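Local coordinates for antifreeze protein type II (Clupea harengus, PDB 2PY2) that probably binds ice in a calcium-dependent way and checks its growth, lowering the freezing point of herring body fluids, using a C-type lectin fold, at residues 59-64 against 101-106; 84-89 against 110-115. All blocks are in the same frame, centred on the assembly; numbering follows the deposited sequence.

Contact 1 (59-64 against 101-106)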
loop_
_atom_site.group_PDB
_atom_site.type_symbol
_atom_site.label_atom_id
_atom_site.label_comp_id
_atom_site.label_asym_id
_atom_site.label_seq_id
_atom_site.Cartn_x
_atom_site.Cartn_y
_atom_site.Cartn_z
ATOM N N LEU A 59 8.486 3.144 -11.116
ATOM C CA LEU A 59 7.878 2.250 -10.132
ATOM C C LEU A 59 8.401 2.662 -8.764
ATOM O O LEU A 59 9.170 1.943 -8.123
ATOM C CB LEU A 59 8.236 0.796 -10.431
ATOM C CG LEU A 59 7.648 0.228 -11.727
ATOM C CD1 LEU A 59 8.104 -1.221 -11.898
ATOM C CD2 LEU A 59 6.133 0.305 -11.677
ATOM N N ILE A 60 7.953 3.834 -8.334
ATOM C CA ILE A 60 8.361 4.439 -7.076
ATOM C C ILE A 60 7.873 3.708 -5.828
ATOM O O ILE A 60 6.678 3.420 -5.700
ATOM C CB ILE A 60 7.870 5.905 -7.028
ATOM C CG1 ILE A 60 8.454 6.678 -8.213
ATOM C CG2 ILE A 60 8.301 6.577 -5.731
ATOM C CD1 ILE A 60 7.771 8.008 -8.481
ATOM N N PRO A 61 8.799 3.387 -4.904
ATOM C CA PRO A 61 8.490 2.694 -3.639
ATOM C C PRO A 61 7.350 3.449 -2.956
ATOM O O PRO A 61 7.419 4.672 -2.787
ATOM C CB PRO A 61 9.796 2.798 -2.871
ATOM C CG PRO A 61 10.818 2.690 -3.960
ATOM C CD PRO A 61 10.252 3.613 -5.030
ATOM N N SER A 62 6.312 2.725 -2.551
ATOM C CA SER A 62 5.139 3.359 -1.963
ATOM C C SER A 62 4.509 2.583 -0.801
ATOM O O SER A 62 4.549 1.360 -0.762
ATOM C CB SER A 62 4.071 3.531 -3.047
ATOM O OG SER A 62 4.549 4.282 -4.155
ATOM N N TRP A 63 3.928 3.318 0.141
ATOM C CA TRP A 63 3.232 2.705 1.270
ATOM C C TRP A 63 1.885 2.164 0.796
ATOM O O TRP A 63 1.220 2.791 -0.035
ATOM C CB TRP A 63 2.905 3.757 2.336
ATOM C CG TRP A 63 4.024 4.193 3.187
ATOM C CD1 TRP A 63 4.412 5.477 3.436
ATOM C CD2 TRP A 63 4.861 3.356 3.980
ATOM N NE1 TRP A 63 5.443 5.490 4.337
ATOM C CE2 TRP A 63 5.738 4.201 4.692
ATOM C CE3 TRP A 63 4.955 1.971 4.163
ATOM C CZ2 TRP A 63 6.697 3.708 5.578
ATOM C CZ3 TRP A 63 5.912 1.481 5.044
ATOM C CH2 TRP A 63 6.767 2.349 5.740
ATOM N N ILE A 64 1.494 1.005 1.317
ATOM C CA ILE A 64 0.176 0.465 1.062
ATOM C C ILE A 64 -0.407 0.210 2.460
ATOM O O ILE A 64 0.312 0.295 3.454
ATOM C CB ILE A 64 0.164 -0.798 0.151
ATOM C CG1 ILE A 64 1.150 -1.854 0.621
ATOM C CG2 ILE A 64 0.433 -0.365 -1.289
ATOM C CD1 ILE A 64 1.063 -3.129 -0.232
ATOM N N CYS A 101 5.103 -2.088 8.705
ATOM C CA CYS A 101 4.232 -1.500 7.685
ATOM C C CYS A 101 4.663 -1.976 6.297
ATOM O O CYS A 101 5.853 -2.051 6.024
ATOM C CB CYS A 101 4.309 0.030 7.768
ATOM S SG CYS A 101 3.392 0.704 9.196
ATOM N N ILE A 102 3.702 -2.293 5.429
ATOM C CA ILE A 102 4.044 -2.791 4.086
ATOM C C ILE A 102 4.350 -1.707 3.068
ATOM O O ILE A 102 3.546 -0.808 2.841
ATOM C CB ILE A 102 2.924 -3.672 3.481
ATOM C CG1 ILE A 102 2.638 -4.869 4.389
ATOM C CG2 ILE A 102 3.365 -4.202 2.105
ATOM C CD1 ILE A 102 1.525 -5.777 3.867
ATOM N N GLN A 103 5.516 -1.827 2.445
ATOM C CA GLN A 103 5.965 -0.907 1.409
ATOM C C GLN A 103 6.035 -1.729 0.123
ATOM O O GLN A 103 6.573 -2.839 0.134
ATOM C CB GLN A 103 7.369 -0.382 1.729
ATOM C CG GLN A 103 7.852 0.649 0.733
ATOM C CD GLN A 103 9.312 1.038 0.921
ATOM O OE1 GLN A 103 9.837 1.831 0.153
ATOM N NE2 GLN A 103 9.973 0.475 1.937
ATOM N N MET A 104 5.494 -1.201 -0.970
ATOM C CA MET A 104 5.554 -1.914 -2.253
ATOM C C MET A 104 6.582 -1.244 -3.188
ATOM O O MET A 104 7.139 -0.191 -2.858
ATOM C CB MET A 104 4.174 -1.950 -2.927
ATOM C CG MET A 104 3.708 -0.629 -3.530
ATOM S SD MET A 104 2.188 -0.835 -4.504
ATOM C CE MET A 104 2.890 -1.458 -6.081
ATOM N N ASN A 105 6.833 -1.854 -4.351
ATOM C CA ASN A 105 7.809 -1.316 -5.313
ATOM C C ASN A 105 9.206 -1.184 -4.707
ATOM O O ASN A 105 9.938 -0.255 -5.032
ATOM C CB ASN A 105 7.380 0.066 -5.816
ATOM C CG ASN A 105 6.453 -0.002 -7.015
ATOM O OD1 ASN A 105 5.843 1.006 -7.402
ATOM N ND2 ASN A 105 6.347 -1.180 -7.620
ATOM N N VAL A 106 9.570 -2.113 -3.835
ATOM C CA VAL A 106 10.859 -2.068 -3.160
ATOM C C VAL A 106 11.934 -2.855 -3.888
ATOM O O VAL A 106 11.687 -3.973 -4.348
ATOM C CB VAL A 106 10.734 -2.626 -1.723
ATOM C CG1 VAL A 106 12.058 -2.491 -0.971
ATOM C CG2 VAL A 106 9.611 -1.896 -0.994
#
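Strands 62-64 and 101-104 run antiparallel with a marked twist, their axes 133° apart, and Ser62 and Met104 form a hydrogen-bonded pair: Met104 N donates to Ser62 O at 2.7 Å and Ser62 N to Met104 O at 3.0 Å. Beyond the non-hydrogen-bonded pair Trp63-Gln103, Ile64 N donates to Ile102 O at 3.1 Å. On the Ser62 and Met104 face, Met104 brings CG to 3.5 Å from Ser62 O and SD to 3.7 Å from Ile64 CG2, the side chains of Met104 and Ile64 meeting at about a right angle. Ile64 CG1 sits between its backbone N and carbonyl carbon (chi1 50°), which sends CD1 tightly against Ile102 CG2, 3.5 Å away. The opposite face carries Trp63 and Gln103. The Trp63 indole turns an edge to Ile102 O and packs CZ3 3.5 Å from Cys101 CB; Gln103, fully extended, brings OE1 alongside Pro61 CB. Ser62 OG folds back onto Ile60 O. Within the C-type lectin fold, strand 121-128 flanks 62-64 in parallel and strand 111-115 flanks 101-106 on its other side; Met104 also leans on helix 45-52, and Trp63 meets Trp25 and His121 edge-to-face.

Contact 2 (84-89 against 110-115). With CA (calcium ion), chain G.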
loop_
_atom_site.group_PDB
_atom_site.type_symbol
_atom_site.label_atom_id
_atom_site.label_comp_id
_atom_site.label_asym_id
_atom_site.label_seq_id
_atom_site.Cartn_x
_atom_site.Cartn_y
_atom_site.Cartn_z
ATOM N N ASP A 84 -5.398 -12.073 1.381
ATOM C CA ASP A 84 -5.429 -13.258 0.532
ATOM C C ASP A 84 -4.415 -13.216 -0.597
ATOM O O ASP A 84 -4.426 -14.066 -1.482
ATOM C CB ASP A 84 -6.828 -13.415 -0.059
ATOM C CG ASP A 84 -7.343 -12.126 -0.679
ATOM O OD1 ASP A 84 -6.512 -11.253 -1.002
ATOM O OD2 ASP A 84 -8.573 -11.986 -0.850
ATOM N N TYR A 85 -3.541 -12.221 -0.573
ATOM C CA TYR A 85 -2.538 -12.084 -1.612
ATOM C C TYR A 85 -1.352 -11.336 -1.038
ATOM O O TYR A 85 -1.521 -10.473 -0.175
ATOM C CB TYR A 85 -3.105 -11.292 -2.795
ATOM C CG TYR A 85 -2.071 -10.907 -3.835
ATOM C CD1 TYR A 85 -1.711 -11.785 -4.855
ATOM C CD2 TYR A 85 -1.442 -9.664 -3.790
ATOM C CE1 TYR A 85 -0.753 -11.430 -5.808
ATOM C CE2 TYR A 85 -0.485 -9.304 -4.728
ATOM C CZ TYR A 85 -0.144 -10.188 -5.734
ATOM O OH TYR A 85 0.810 -9.826 -6.658
ATOM N N ALA A 86 -0.158 -11.684 -1.509
ATOM C CA ALA A 86 1.069 -11.029 -1.082
ATOM C C ALA A 86 2.087 -11.069 -2.221
ATOM O O ALA A 86 2.032 -11.944 -3.086
ATOM C CB ALA A 86 1.635 -11.717 0.155
ATOM N N ASP A 87 3.012 -10.116 -2.218
ATOM C CA ASP A 87 4.050 -10.047 -3.234
ATOM C C ASP A 87 5.381 -9.764 -2.538
ATOM O O ASP A 87 6.137 -8.888 -2.940
ATOM C CB ASP A 87 3.709 -8.944 -4.249
ATOM C CG ASP A 87 4.700 -8.877 -5.401
ATOM O OD1 ASP A 87 5.198 -9.941 -5.828
ATOM O OD2 ASP A 87 4.969 -7.761 -5.893
ATOM N N TRP A 88 5.662 -10.532 -1.487
ATOM C CA TRP A 88 6.884 -10.357 -0.711
ATOM C C TRP A 88 8.195 -10.547 -1.469
ATOM O O TRP A 88 8.327 -11.446 -2.306
ATOM C CB TRP A 88 6.892 -11.318 0.483
ATOM C CG TRP A 88 5.756 -11.131 1.436
ATOM C CD1 TRP A 88 4.778 -12.035 1.741
ATOM C CD2 TRP A 88 5.505 -9.979 2.246
ATOM N NE1 TRP A 88 3.934 -11.519 2.694
ATOM C CE2 TRP A 88 4.360 -10.257 3.022
ATOM C CE3 TRP A 88 6.140 -8.738 2.392
ATOM C CZ2 TRP A 88 3.834 -9.339 3.932
ATOM C CZ3 TRP A 88 5.615 -7.826 3.301
ATOM C CH2 TRP A 88 4.473 -8.134 4.058
ATOM N N CYS A 89 9.161 -9.688 -1.168
ATOM C CA CYS A 89 10.483 -9.799 -1.760
ATOM C C CYS A 89 11.107 -11.027 -1.104
ATOM O O CYS A 89 10.572 -11.557 -0.126
ATOM C CB CYS A 89 11.346 -8.585 -1.414
ATOM S SG CYS A 89 10.947 -7.011 -2.250
ATOM N N LYS A 110 10.959 -4.874 -7.262
ATOM C CA LYS A 110 9.708 -4.125 -7.126
ATOM C C LYS A 110 8.633 -4.944 -6.400
ATOM O O LYS A 110 7.495 -5.045 -6.856
ATOM C CB LYS A 110 9.197 -3.693 -8.508
ATOM C CG LYS A 110 10.175 -2.830 -9.301
ATOM C CD LYS A 110 10.518 -1.540 -8.568
ATOM C CE LYS A 110 11.385 -0.615 -9.423
ATOM N NZ LYS A 110 11.604 0.696 -8.750
ATOM N N CYS A 111 9.007 -5.502 -5.254
ATOM C CA CYS A 111 8.118 -6.333 -4.444
ATOM C C CYS A 111 7.819 -5.690 -3.083
ATOM O O CYS A 111 8.193 -4.539 -2.835
ATOM C CB CYS A 111 8.767 -7.700 -4.244
ATOM S SG CYS A 111 10.580 -7.558 -4.171
ATOM N N TRP A 112 7.162 -6.441 -2.203
ATOM C CA TRP A 112 6.811 -5.926 -0.874
ATOM C C TRP A 112 7.873 -6.204 0.174
ATOM O O TRP A 112 8.532 -7.245 0.173
ATOM C CB TRP A 112 5.505 -6.530 -0.369
ATOM C CG TRP A 112 4.278 -6.271 -1.191
ATOM C CD1 TRP A 112 4.196 -5.625 -2.389
ATOM C CD2 TRP A 112 2.960 -6.728 -0.888
ATOM N NE1 TRP A 112 2.903 -5.658 -2.855
ATOM C CE2 TRP A 112 2.124 -6.333 -1.952
ATOM C CE3 TRP A 112 2.405 -7.440 0.182
ATOM C CZ2 TRP A 112 0.756 -6.629 -1.979
ATOM C CZ3 TRP A 112 1.043 -7.735 0.153
ATOM C CH2 TRP A 112 0.237 -7.329 -0.921
ATOM N N ASN A 113 8.001 -5.265 1.102
ATOM C CA ASN A 113 8.971 -5.370 2.169
ATOM C C ASN A 113 8.336 -4.732 3.410
ATOM O O ASN A 113 7.773 -3.643 3.299
ATOM C CB ASN A 113 10.210 -4.592 1.739
ATOM C CG ASN A 113 11.366 -4.768 2.668
ATOM O OD1 ASN A 113 11.244 -4.557 3.871
ATOM N ND2 ASN A 113 12.514 -5.147 2.114
ATOM N N ASP A 114 8.366 -5.394 4.571
ATOM C CA ASP A 114 7.808 -4.718 5.743
ATOM C C ASP A 114 8.902 -3.758 6.218
ATOM O O ASP A 114 10.068 -4.118 6.301
ATOM C CB ASP A 114 7.300 -5.704 6.837
ATOM C CG ASP A 114 8.293 -6.803 7.221
ATOM O OD1 ASP A 114 9.251 -7.086 6.491
ATOM O OD2 ASP A 114 8.077 -7.430 8.279
ATOM N N THR A 115 8.545 -2.506 6.474
ATOM C CA THR A 115 9.562 -1.528 6.838
ATOM C C THR A 115 9.118 -0.619 7.974
ATOM O O THR A 115 7.934 -0.531 8.278
ATOM C CB THR A 115 10.003 -0.696 5.565
ATOM O OG1 THR A 115 9.557 0.661 5.646
ATOM C CG2 THR A 115 9.454 -1.329 4.302
HETATM CA CA CA G . 11.486 -6.103 6.214
HETATM O O HOH W 1 2.973 -5.577 -5.662
HETATM O O HOH W 2 6.933 -7.677 -8.111
HETATM O O HOH W 3 13.570 -4.865 5.158
#
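Trp112 lies beneath the loop 84-89, with the Asp87 backbone N over the centre of one indole face and Asp87 CB 3.7 Å from the centroid of the five-membered ring, 12° off its normal, a CH-pi contact. Farther along the same ring system, Ala86 CA comes 3.5 Å from Trp112 CZ3. Trp88 is turned nearly square to this indole: the planes stand at 84°, and the edge of Trp112 points into the face of Trp88 as a T-shaped pair. With CG set beside its own backbone N (chi1 -60°), Trp88 swings its ring back over strand 111-115, and CE3 rests 3.6 Å from Trp112 CB. Tyr85 completes the aromatic cluster, its CE2 meeting Trp112 CZ2 obliquely. This is the long loop region of the C-type lectin fold laid on a strand of its calcium site; Trp112, Asn113 and Asp114 are the WND motif of the family. A pair of backbone bonds clamps the loop there: Trp112 N donates to Asp87 O, and Cys89 N to Trp112 O at 2.9 Å. Beside them the disulfide Cys89-Cys111 ties the two backbones covalently. One water accepts from Trp112 NE1 at 2.8 Å and donates to Asp87 OD2, bridging the indole N-H to the carboxylate. Past the indole, Asn113 and Asp114 turn to the calcium ion; Asp114 binds through both its backbone O, at 2.4 Å, and its OD1, while Asn113 OD1 is a longer ligand. Gln92, Asp94 and Glu99 complete the protein ligands, and Thr95 N holds Asp114 OD2.

In the fold
Contact 1 is buried near the centre of the chain, whereas contact 2 lies at the surface, about 8 Å away centre to centre. They share one sheet: strand 101-106 of contact 1 and strand 111-115 of contact 2 are antiparallel neighbours, joined by bonds such as Cys101 O to Thr115 N. Contact 1 is a twisted antiparallel strand pair, packed with isoleucine and methionine side chains on one face and Trp63, Cys101 and Gln103 on the other; contact 2 holds a loop to a strand by aromatic rings, a disulfide and waters, beside the calcium ion. Ile64 and Met104 pack on Trp112, tying their face to the aromatic cluster, and Lys110 NZ reaches back to Leu59 O.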